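Local coordinates for protein glutaredoxin (Methanosarcina mazei, PDB 3NZN) that probably catalyses thiol-disulfide exchange through a redox-active CxxC cysteine pair, as glutaredoxins and other members of the thioredoxin superfamily do, at residues Asn5-Asp11 and Asp55-Gly59; Lys37-Leu42 and Gly91-Ile97. All coordinates share one frame; numbering follows the deposited sequence.

How the contacts relate
Contact 1 and contact 2 lie on opposite sides of the chain's centre, their own centres about 24 Å apart. Both are partly buried, but contact 1 is more peripheral, its centre about 15 Å from the chain's centre against about 10 Å for contact 2. Contact 1 (Asn5-Asp11 with Asp55-Gly59) is a polar joint between the turn linking strands 2-4 and 10-15 and the loop between strand 49-53 and helix 59-72; amide, guanidinium and backbone carbonyls do the work, with water in between. Contact 2 (Lys37-Leu42 with Gly91-Ile97) pairs helix 33-45 with the start of helix 94-100 and is almost wholly apolar. The two hold different elements: turn, strand start and loop in contact 1, chiefly helices in contact 2.

Contact 1. Residues Asn5-Asp11 and Asp55-Gly59; sequences NLFGQKD and DRLEG. With SO4 (sulfate ion), chain F.
A mainly polar contact, with Asn5 and Arg56 each giving one hydrogen bond across it, joins the turn and first residues of strand 10-15 to the connection from strand 49-53 to helix 59-72. Asn5 ND2 bonds Arg56 O at 2.9 Å, almost straight, in the carbonyl plane and on a lone pair. The second hydrogen of ND2 goes to Gln9 OE1, also close to the amide plane, so two acceptors fix the rotation of the Asn5 amide. Its OD1 meanwhile takes Gln9 N, which sits above the carbonyl plane, and more weakly Phe7 N. With CG between the backbone N and carbonyl carbon (chi1 71°), the Asn5 side chain folds back over its own type I turn, Asn5 to Gly8, whose last residue has positive phi. This turn connects the first two, antiparallel strands of the mixed sheet at one edge of the thioredoxin-like fold. In return, the extended Arg56 chain crosses the Gln9 side chain at about a right angle and delivers NH1 to Lys10 O at 2.9 Å, edge-on in the guanidinium plane. Gln9 CB lies over one guanidinium face, and a water links Arg56 NE with Gln9 NE2, weakly on the glutamine side. Asp11 CB packs on Arg56 CB at 3.6 Å. Glu58, bent at chi2 (104°), brings its carboxylate beside Asn5 CB; a second water donates to Glu58 OE1 and takes a weak bond from Leu6 N. Lys10 NZ is hydrogen-bonded to Tyr51 OH and, at 2.7 Å, to O3 of a sulfate probably from the crystallisation liquor; the Phe7 ring meets Arg12 of the second subunit in a cation-pi contact.

Contact 2. Residues Lys37-Leu42 and Gly91-Ile97; sequences KTKKLL and GFKEKEI
Helix 33-45, which starts within the CxxC motif of the thioredoxin fold, whose cysteines, Cys32 and Cys35, form a disulfide here, packs against the last helix, 94-100, and the loop before it, with Phe92 and Leu41 giving the two largest shares of the buried surface. Lys37 CB sits over one face of the Phe92 ring in a CH-pi contact, 4.2 Å from the centroid and 16° off the ring normal. Thr38 OG1 approaches the same ring at its edge, near the plane, 3.3 Å from Phe92 CD1; that hydroxyl has its hydrogen-bond partner in Trp34 O, one turn back in its own helix. Phe92 CG stands anti to the backbone N (chi1 -179°), sending the ring across to the helix, where CE1 comes 3.5 Å from Lys37 O. One turn on, Leu41 CD2 is shared by three residues: it lies 4.0 Å from Phe92 CE1, 3.8 Å from Ile97 CG2, and near Glu94 O. Both branches of Ile97 touch Leu41 CD2, while CG2 also reaches Leu42 CD2 and CD1 reaches Thr38 CG2, the latter pair 4.0 Å apart. Behind the contact lies the sheet: Thr38 and Leu42 touch Met26 of strand 24-28, Thr38 also meets Pro79 and Thr81 of strand 77-83, and Ile97 rests on Ile89 of strand 87-90.

Contact 1. Residues Asn5-Asp11 and Asp55-Gly59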
ATOM      1  N   ASN A   5      -1.447 -16.781  -1.426  1.00 12.23           N
ATOM      2  CA  ASN A   5      -0.521 -16.357  -0.389  1.00 12.05           C
ATOM      3  C   ASN A   5      -0.582 -17.342   0.782  1.00 12.42           C
ATOM      4  O   ASN A   5      -1.352 -18.311   0.836  1.00 13.09           O
ATOM      5  CB  ASN A   5      -0.745 -14.886  -0.107  1.00 13.41           C
ATOM      6  CG  ASN A   5      -2.050 -14.607   0.606  1.00 12.17           C
ATOM      7  OD1 ASN A   5      -2.714 -15.485   1.153  1.00 12.79           O
ATOM      8  ND2 ASN A   5      -2.456 -13.348   0.571  1.00 13.53           N
ATOM      9  N   LEU A   6       0.181 -17.005   1.808  1.00 13.44           N
ATOM     10  CA  LEU A   6       0.287 -17.878   3.045  1.00 13.52           C
ATOM     11  C   LEU A   6      -1.093 -17.980   3.741  1.00 12.72           C
ATOM     12  O   LEU A   6      -1.295 -18.899   4.572  1.00 16.26           O
ATOM     13  CB  LEU A   6       1.317 -17.289   3.907  1.00 16.56           C
ATOM     14  CG  LEU A   6       1.422 -17.633   5.309  1.00 18.55           C
ATOM     15  CD1 LEU A   6       1.775 -19.112   5.211  1.00 22.41           C
ATOM     16  CD2 LEU A   6       2.519 -16.719   5.969  1.00 20.57           C
ATOM     17  N   PHE A   7      -1.917 -16.989   3.563  1.00 12.49           N
ATOM     18  CA  PHE A   7      -3.185 -16.893   4.218  1.00 12.67           C
ATOM     19  C   PHE A   7      -4.291 -17.500   3.405  1.00 13.83           C
ATOM     20  O   PHE A   7      -5.460 -17.300   3.770  1.00 15.59           O
ATOM     21  CB  PHE A   7      -3.459 -15.414   4.577  1.00 13.14           C
ATOM     22  CG  PHE A   7      -2.249 -14.735   5.177  1.00 13.25           C
ATOM     23  CD1 PHE A   7      -1.649 -15.254   6.407  1.00 12.94           C
ATOM     24  CD2 PHE A   7      -1.668 -13.655   4.587  1.00 14.94           C
ATOM     25  CE1 PHE A   7      -0.520 -14.662   6.864  1.00 15.04           C
ATOM     26  CE2 PHE A   7      -0.513 -13.150   5.072  1.00 18.36           C
ATOM     27  CZ  PHE A   7      -0.001 -13.624   6.228  1.00 15.59           C
ATOM     28  N   GLY A   8      -3.946 -18.185   2.292  1.00 14.06           N
ATOM     29  CA  GLY A   8      -4.898 -18.873   1.522  1.00 14.22           C
ATOM     30  C   GLY A   8      -5.666 -18.072   0.496  1.00 12.54           C
ATOM     31  O   GLY A   8      -6.593 -18.595  -0.094  1.00 15.52           O
ATOM     32  N   GLN A   9      -5.342 -16.799   0.345  1.00 12.26           N
ATOM     33  CA  GLN A   9      -5.988 -15.912  -0.571  1.00 12.59           C
ATOM     34  C   GLN A   9      -5.263 -15.929  -1.927  1.00 12.55           C
ATOM     35  O   GLN A   9      -4.068 -15.832  -2.048  1.00 12.49           O
ATOM     36  CB  GLN A   9      -6.033 -14.484  -0.061  1.00 14.33           C
ATOM     37  CG  GLN A   9      -6.526 -14.259   1.258  1.00 18.69           C
ATOM     38  CD  GLN A   9      -6.178 -12.808   1.752  1.00 24.87           C
ATOM     39  OE1 GLN A   9      -4.939 -12.345   1.878  1.00 26.09           O
ATOM     40  NE2 GLN A   9      -7.273 -12.055   1.983  1.00 24.40           N
ATOM     41  N   LYS A  10      -6.040 -16.014  -3.033  1.00 12.93           N
ATOM     42  CA  LYS A  10      -5.523 -15.962  -4.347  1.00 12.34           C
ATOM     43  C   LYS A  10      -4.796 -14.665  -4.607  1.00 11.80           C
ATOM     44  O   LYS A  10      -5.379 -13.584  -4.366  1.00 14.77           O
ATOM     45  CB  LYS A  10      -6.638 -16.178  -5.393  1.00 13.68           C
ATOM     46  CG  LYS A  10      -6.104 -16.278  -6.805  1.00 14.33           C
ATOM     47  CD  LYS A  10      -7.149 -16.580  -7.790  1.00 18.30           C
ATOM     48  CE  LYS A  10      -8.187 -15.496  -7.948  1.00 18.64           C
ATOM     49  NZ  LYS A  10      -9.266 -15.955  -8.927  1.00 22.19           N
ATOM     50  N   ASP A  11      -3.528 -14.746  -5.023  1.00 10.68           N
ATOM     51  CA  ASP A  11      -2.774 -13.530  -5.243  1.00 11.50           C
ATOM     52  C   ASP A  11      -2.307 -13.334  -6.709  1.00 10.62           C
ATOM     53  O   ASP A  11      -1.852 -12.298  -7.053  1.00 11.99           O
ATOM     54  CB  ASP A  11      -1.619 -13.353  -4.233  1.00 12.12           C
ATOM     55  CG  ASP A  11      -0.598 -14.453  -4.304  1.00 13.07           C
ATOM     56  OD1 ASP A  11      -0.612 -15.357  -5.141  1.00 18.42           O
ATOM     57  OD2 ASP A  11       0.248 -14.433  -3.365  1.00 13.70           O
ATOM     58  N   ASP A  55      -2.141  -6.227  -3.371  1.00 12.54           N
ATOM     59  CA  ASP A  55      -2.471  -6.141  -1.941  1.00 13.57           C
ATOM     60  C   ASP A  55      -2.490  -7.479  -1.303  1.00 14.35           C
ATOM     61  O   ASP A  55      -2.541  -7.528  -0.043  1.00 18.95           O
ATOM     62  CB  ASP A  55      -3.816  -5.540  -1.777  1.00 14.55           C
ATOM     63  CG  ASP A  55      -4.910  -6.337  -2.425  1.00 12.81           C
ATOM     64  OD1 ASP A  55      -4.828  -6.663  -3.638  1.00 12.86           O
ATOM     65  OD2 ASP A  55      -5.957  -6.565  -1.846  1.00 21.03           O
ATOM     66  N   ARG A  56      -2.399  -8.609  -1.983  1.00 12.08           N
ATOM     67  CA  ARG A  56      -2.321  -9.925  -1.435  1.00 11.31           C
ATOM     68  C   ARG A  56      -0.920 -10.467  -1.371  1.00 11.26           C
ATOM     69  O   ARG A  56      -0.714 -11.571  -0.979  1.00 12.79           O
ATOM     70  CB  ARG A  56      -3.283 -10.882  -2.145  1.00 12.07           C
ATOM     71  CG  ARG A  56      -4.688 -10.530  -1.823  1.00 18.47           C
ATOM     72  CD  ARG A  56      -5.649 -11.499  -2.257  1.00 17.19           C
ATOM     73  NE  ARG A  56      -6.988 -11.201  -1.757  1.00 17.55           N
ATOM     74  CZ  ARG A  56      -8.046 -11.751  -2.364  1.00 18.71           C
ATOM     75  NH1 ARG A  56      -7.848 -12.602  -3.329  1.00 19.19           N
ATOM     76  NH2 ARG A  56      -9.276 -11.474  -1.963  1.00 20.50           N
ATOM     77  N   LEU A  57       0.036  -9.667  -1.785  1.00 13.57           N
ATOM     78  CA  LEU A  57       1.431 -10.090  -1.734  1.00 15.22           C
ATOM     79  C   LEU A  57       2.064  -9.620  -0.446  1.00 16.25           C
ATOM     80  O   LEU A  57       1.654  -8.619   0.103  1.00 19.17           O
ATOM     81  CB  LEU A  57       2.171  -9.559  -2.942  1.00 14.35           C
ATOM     82  CG  LEU A  57       1.707  -9.979  -4.329  1.00 16.06           C
ATOM     83  CD1 LEU A  57       2.477  -9.181  -5.350  1.00 14.87           C
ATOM     84  CD2 LEU A  57       1.859 -11.511  -4.547  1.00 17.06           C
ATOM     85  N   GLU A  58       3.199 -10.237  -0.139  1.00 19.16           N
ATOM     86  CA  GLU A  58       3.961 -10.053   1.031  1.00 20.54           C
ATOM     87  C   GLU A  58       5.431  -9.897   0.706  1.00 18.48           C
ATOM     88  O   GLU A  58       5.876 -10.452  -0.260  1.00 20.22           O
ATOM     89  CB  GLU A  58       3.814 -11.326   1.901  1.00 25.87           C
ATOM     90  CG  GLU A  58       2.463 -11.456   2.591  1.00 31.10           C
ATOM     91  CD  GLU A  58       1.524 -12.465   1.956  1.00 33.57           C
ATOM     92  OE1 GLU A  58       1.812 -13.738   1.855  1.00 39.45           O
ATOM     93  OE2 GLU A  58       0.446 -11.975   1.608  1.00 26.55           O
ATOM     94  N   GLY A  59       6.180  -9.265   1.617  1.00 17.23           N
ATOM     95  CA  GLY A  59       7.588  -9.266   1.583  1.00 16.83           C
ATOM     96  C   GLY A  59       8.155  -8.869   0.256  1.00 15.83           C
ATOM     97  O   GLY A  59       7.682  -7.893  -0.368  1.00 15.66           O
TER
HETATM   98  S   SO4 F 107      -8.442 -18.094 -12.013  1.00 27.10           S
HETATM   99  O1  SO4 F 107      -7.589 -19.323 -12.216  1.00 32.23           O
HETATM  100  O2  SO4 F 107      -9.663 -18.239 -12.809  1.00 34.06           O
HETATM  101  O3  SO4 F 107      -8.782 -17.941 -10.673  1.00 28.47           O
HETATM  102  O4  SO4 F 107      -7.570 -17.026 -12.603  1.00 32.99           O
HETATM  103  O   HOH W   1       2.881 -15.588   0.626  1.00 28.10           O
HETATM  104  O   HOH W   2      -7.085  -9.476   0.780  1.00 33.01           O

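Contact 2. Residues Lys37-Leu42 and Gly91-Ile97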
ATOM      1  N   LYS A  37     -13.126  -5.375 -13.942  1.00 11.19           N
ATOM      2  CA  LYS A  37     -13.654  -5.144 -15.266  1.00 11.91           C
ATOM      3  C   LYS A  37     -12.557  -5.354 -16.315  1.00 10.72           C
ATOM      4  O   LYS A  37     -12.832  -5.854 -17.426  1.00 11.41           O
ATOM      5  CB  LYS A  37     -14.140  -3.710 -15.425  1.00 15.38           C
ATOM      6  CG  LYS A  37     -15.416  -3.321 -14.801  1.00 20.41           C
ATOM      7  CD  LYS A  37     -16.326  -2.509 -15.745  1.00 31.94           C
ATOM      8  CE  LYS A  37     -17.801  -2.334 -15.154  1.00 37.86           C
ATOM      9  NZ  LYS A  37     -18.877  -3.396 -15.613  1.00 42.44           N
ATOM     10  N   THR A  38     -11.326  -4.970 -16.050  1.00 10.69           N
ATOM     11  CA  THR A  38     -10.205  -5.252 -16.921  1.00 10.06           C
ATOM     12  C   THR A  38      -9.914  -6.703 -17.049  1.00 10.01           C
ATOM     13  O   THR A  38      -9.726  -7.201 -18.215  1.00 10.33           O
ATOM     14  CB  THR A  38      -8.956  -4.508 -16.377  1.00 11.10           C
ATOM     15  OG1 THR A  38      -9.252  -3.093 -16.281  1.00 12.12           O
ATOM     16  CG2 THR A  38      -7.758  -4.716 -17.310  1.00 12.07           C
ATOM     17  N   LYS A  39      -9.922  -7.476 -15.978  1.00 10.50           N
ATOM     18  CA  LYS A  39      -9.791  -8.891 -16.037  1.00 10.75           C
ATOM     19  C   LYS A  39     -10.882  -9.518 -16.916  1.00 10.63           C
ATOM     20  O   LYS A  39     -10.588 -10.411 -17.682  1.00 10.69           O
ATOM     21  CB  LYS A  39      -9.716  -9.462 -14.631  1.00 12.40           C
ATOM     22  CG  LYS A  39      -9.587 -10.881 -14.500  1.00 13.07           C
ATOM     23  CD  LYS A  39      -9.331 -11.353 -13.058  1.00 18.50           C
ATOM     24  CE  LYS A  39      -9.294 -12.851 -12.964  1.00 21.88           C
ATOM     25  NZ  LYS A  39     -10.710 -13.384 -12.989  1.00 26.54           N
ATOM     26  N   LYS A  40     -12.120  -9.065 -16.729  1.00 10.58           N
ATOM     27  CA  LYS A  40     -13.233  -9.576 -17.541  1.00 10.71           C
ATOM     28  C   LYS A  40     -13.023  -9.282 -19.034  1.00  9.63           C
ATOM     29  O   LYS A  40     -13.350 -10.137 -19.863  1.00 10.86           O
ATOM     30  CB  LYS A  40     -14.507  -9.000 -17.047  1.00 12.31           C
ATOM     31  CG  LYS A  40     -15.111  -9.567 -15.835  1.00 19.13           C
ATOM     32  CD  LYS A  40     -16.278  -8.710 -15.309  1.00 25.28           C
ATOM     33  CE  LYS A  40     -16.819  -9.313 -14.003  1.00 29.47           C
ATOM     34  NZ  LYS A  40     -15.881  -9.505 -12.843  1.00 34.79           N
ATOM     35  N   LEU A  41     -12.524  -8.108 -19.370  1.00  9.93           N
ATOM     36  CA  LEU A  41     -12.232  -7.776 -20.783  1.00  9.73           C
ATOM     37  C   LEU A  41     -11.201  -8.718 -21.289  1.00  9.82           C
ATOM     38  O   LEU A  41     -11.379  -9.285 -22.432  1.00 10.12           O
ATOM     39  CB  LEU A  41     -11.854  -6.317 -20.921  1.00 10.12           C
ATOM     40  CG  LEU A  41     -11.390  -5.911 -22.358  1.00 10.22           C
ATOM     41  CD1 LEU A  41     -12.495  -6.033 -23.348  1.00 11.84           C
ATOM     42  CD2 LEU A  41     -10.894  -4.510 -22.293  1.00 12.14           C
ATOM     43  N   LEU A  42     -10.068  -8.937 -20.602  1.00  9.25           N
ATOM     44  CA  LEU A  42      -9.037  -9.834 -21.048  1.00  8.86           C
ATOM     45  C   LEU A  42      -9.572 -11.247 -21.208  1.00  9.74           C
ATOM     46  O   LEU A  42      -9.237 -11.902 -22.221  1.00 10.43           O
ATOM     47  CB  LEU A  42      -7.844  -9.762 -20.102  1.00  9.64           C
ATOM     48  CG  LEU A  42      -7.149  -8.427 -20.019  1.00  9.80           C
ATOM     49  CD1 LEU A  42      -6.095  -8.332 -18.883  1.00 11.21           C
ATOM     50  CD2 LEU A  42      -6.417  -8.001 -21.311  1.00 11.13           C
ATOM     51  N   GLY A  91      -5.642   2.140 -15.820  1.00 10.66           N
ATOM     52  CA  GLY A  91      -7.070   2.169 -15.760  1.00 11.37           C
ATOM     53  C   GLY A  91      -7.734   1.188 -16.719  1.00  9.86           C
ATOM     54  O   GLY A  91      -7.106   0.605 -17.566  1.00 10.60           O
ATOM     55  N   PHE A  92      -9.022   1.108 -16.582  1.00 11.00           N
ATOM     56  CA  PHE A  92      -9.867   0.402 -17.537  1.00 10.59           C
ATOM     57  C   PHE A  92     -10.145   1.295 -18.716  1.00 11.07           C
ATOM     58  O   PHE A  92     -10.903   2.204 -18.640  1.00 13.18           O
ATOM     59  CB  PHE A  92     -11.140  -0.031 -16.880  1.00 11.42           C
ATOM     60  CG  PHE A  92     -12.028  -0.797 -17.831  1.00 13.19           C
ATOM     61  CD1 PHE A  92     -11.717  -2.086 -18.235  1.00 12.91           C
ATOM     62  CD2 PHE A  92     -13.181  -0.221 -18.381  1.00 14.78           C
ATOM     63  CE1 PHE A  92     -12.505  -2.767 -19.131  1.00 14.73           C
ATOM     64  CE2 PHE A  92     -13.982  -0.932 -19.291  1.00 16.66           C
ATOM     65  CZ  PHE A  92     -13.645  -2.185 -19.622  1.00 15.68           C
ATOM     66  N   LYS A  93      -9.381   1.069 -19.786  1.00 11.18           N
ATOM     67  CA  LYS A  93      -9.471   1.760 -21.019  1.00 11.45           C
ATOM     68  C   LYS A  93      -9.790   0.760 -22.112  1.00 10.19           C
ATOM     69  O   LYS A  93      -8.884   0.163 -22.663  1.00 11.07           O
ATOM     70  CB  LYS A  93      -8.205   2.513 -21.324  1.00 13.32           C
ATOM     71  CG  LYS A  93      -8.005   3.708 -20.254  1.00 17.36           C
ATOM     72  CD  LYS A  93      -6.733   4.445 -20.487  1.00 19.63           C
ATOM     73  CE  LYS A  93      -6.959   5.411 -21.656  1.00 24.20           C
ATOM     74  NZ  LYS A  93      -5.710   6.276 -21.866  1.00 28.89           N
ATOM     75  N   GLU A  94     -11.051   0.526 -22.370  1.00 10.93           N
ATOM     76  CA  GLU A  94     -11.533  -0.643 -23.097  1.00 10.54           C
ATOM     77  C   GLU A  94     -10.993  -0.681 -24.570  1.00 10.16           C
ATOM     78  O   GLU A  94     -10.432  -1.684 -25.018  1.00 10.59           O
ATOM     79  CB  GLU A  94     -13.078  -0.666 -23.051  1.00 11.50           C
ATOM     80  CG  GLU A  94     -13.731  -1.813 -23.689  1.00 12.37           C
ATOM     81  CD  GLU A  94     -15.177  -2.074 -23.265  1.00 16.43           C
ATOM     82  OE1 GLU A  94     -15.691  -1.235 -22.524  1.00 19.71           O
ATOM     83  OE2 GLU A  94     -15.823  -3.035 -23.675  1.00 21.97           O
ATOM     84  N   LYS A  95     -11.201   0.418 -25.295  1.00 10.37           N
ATOM     85  CA  LYS A  95     -10.748   0.482 -26.669  1.00 10.68           C
ATOM     86  C   LYS A  95      -9.202   0.343 -26.773  1.00 10.70           C
ATOM     87  O   LYS A  95      -8.665  -0.381 -27.597  1.00 11.07           O
ATOM     88  CB  LYS A  95     -11.236   1.748 -27.326  1.00 12.36           C
ATOM     89  CG  LYS A  95     -10.796   1.863 -28.793  1.00 15.36           C
ATOM     90  CD  LYS A  95     -11.383   3.126 -29.465  1.00 18.49           C
ATOM     91  CE  LYS A  95     -11.025   3.325 -30.871  1.00 23.17           C
ATOM     92  NZ  LYS A  95     -11.748   4.618 -31.288  1.00 33.51           N
ATOM     93  N   GLU A  96      -8.501   1.043 -25.892  1.00 10.87           N
ATOM     94  CA  GLU A  96      -7.069   0.989 -25.925  1.00 10.89           C
ATOM     95  C   GLU A  96      -6.531  -0.387 -25.650  1.00  9.58           C
ATOM     96  O   GLU A  96      -5.565  -0.831 -26.276  1.00 10.61           O
ATOM     97  CB  GLU A  96      -6.472   2.043 -24.952  1.00 12.09           C
ATOM     98  CG  GLU A  96      -4.994   2.162 -25.084  1.00 15.14           C
ATOM     99  CD  GLU A  96      -4.393   3.204 -24.136  1.00 18.77           C
ATOM    100  OE1 GLU A  96      -5.126   3.941 -23.485  1.00 24.03           O
ATOM    101  OE2 GLU A  96      -3.174   3.285 -24.044  1.00 21.59           O
ATOM    102  N   ILE A  97      -7.120  -1.093 -24.693  1.00  9.70           N
ATOM    103  CA  ILE A  97      -6.697  -2.417 -24.375  1.00  9.53           C
ATOM    104  C   ILE A  97      -6.922  -3.345 -25.565  1.00  9.50           C
ATOM    105  O   ILE A  97      -6.021  -4.053 -25.987  1.00  9.43           O
ATOM    106  CB  ILE A  97      -7.404  -2.971 -23.136  1.00  9.37           C
ATOM    107  CG1 ILE A  97      -6.907  -2.203 -21.879  1.00 11.01           C
ATOM    108  CG2 ILE A  97      -7.170  -4.403 -22.957  1.00 10.80           C
ATOM    109  CD1 ILE A  97      -7.820  -2.414 -20.628  1.00 12.23           C
TER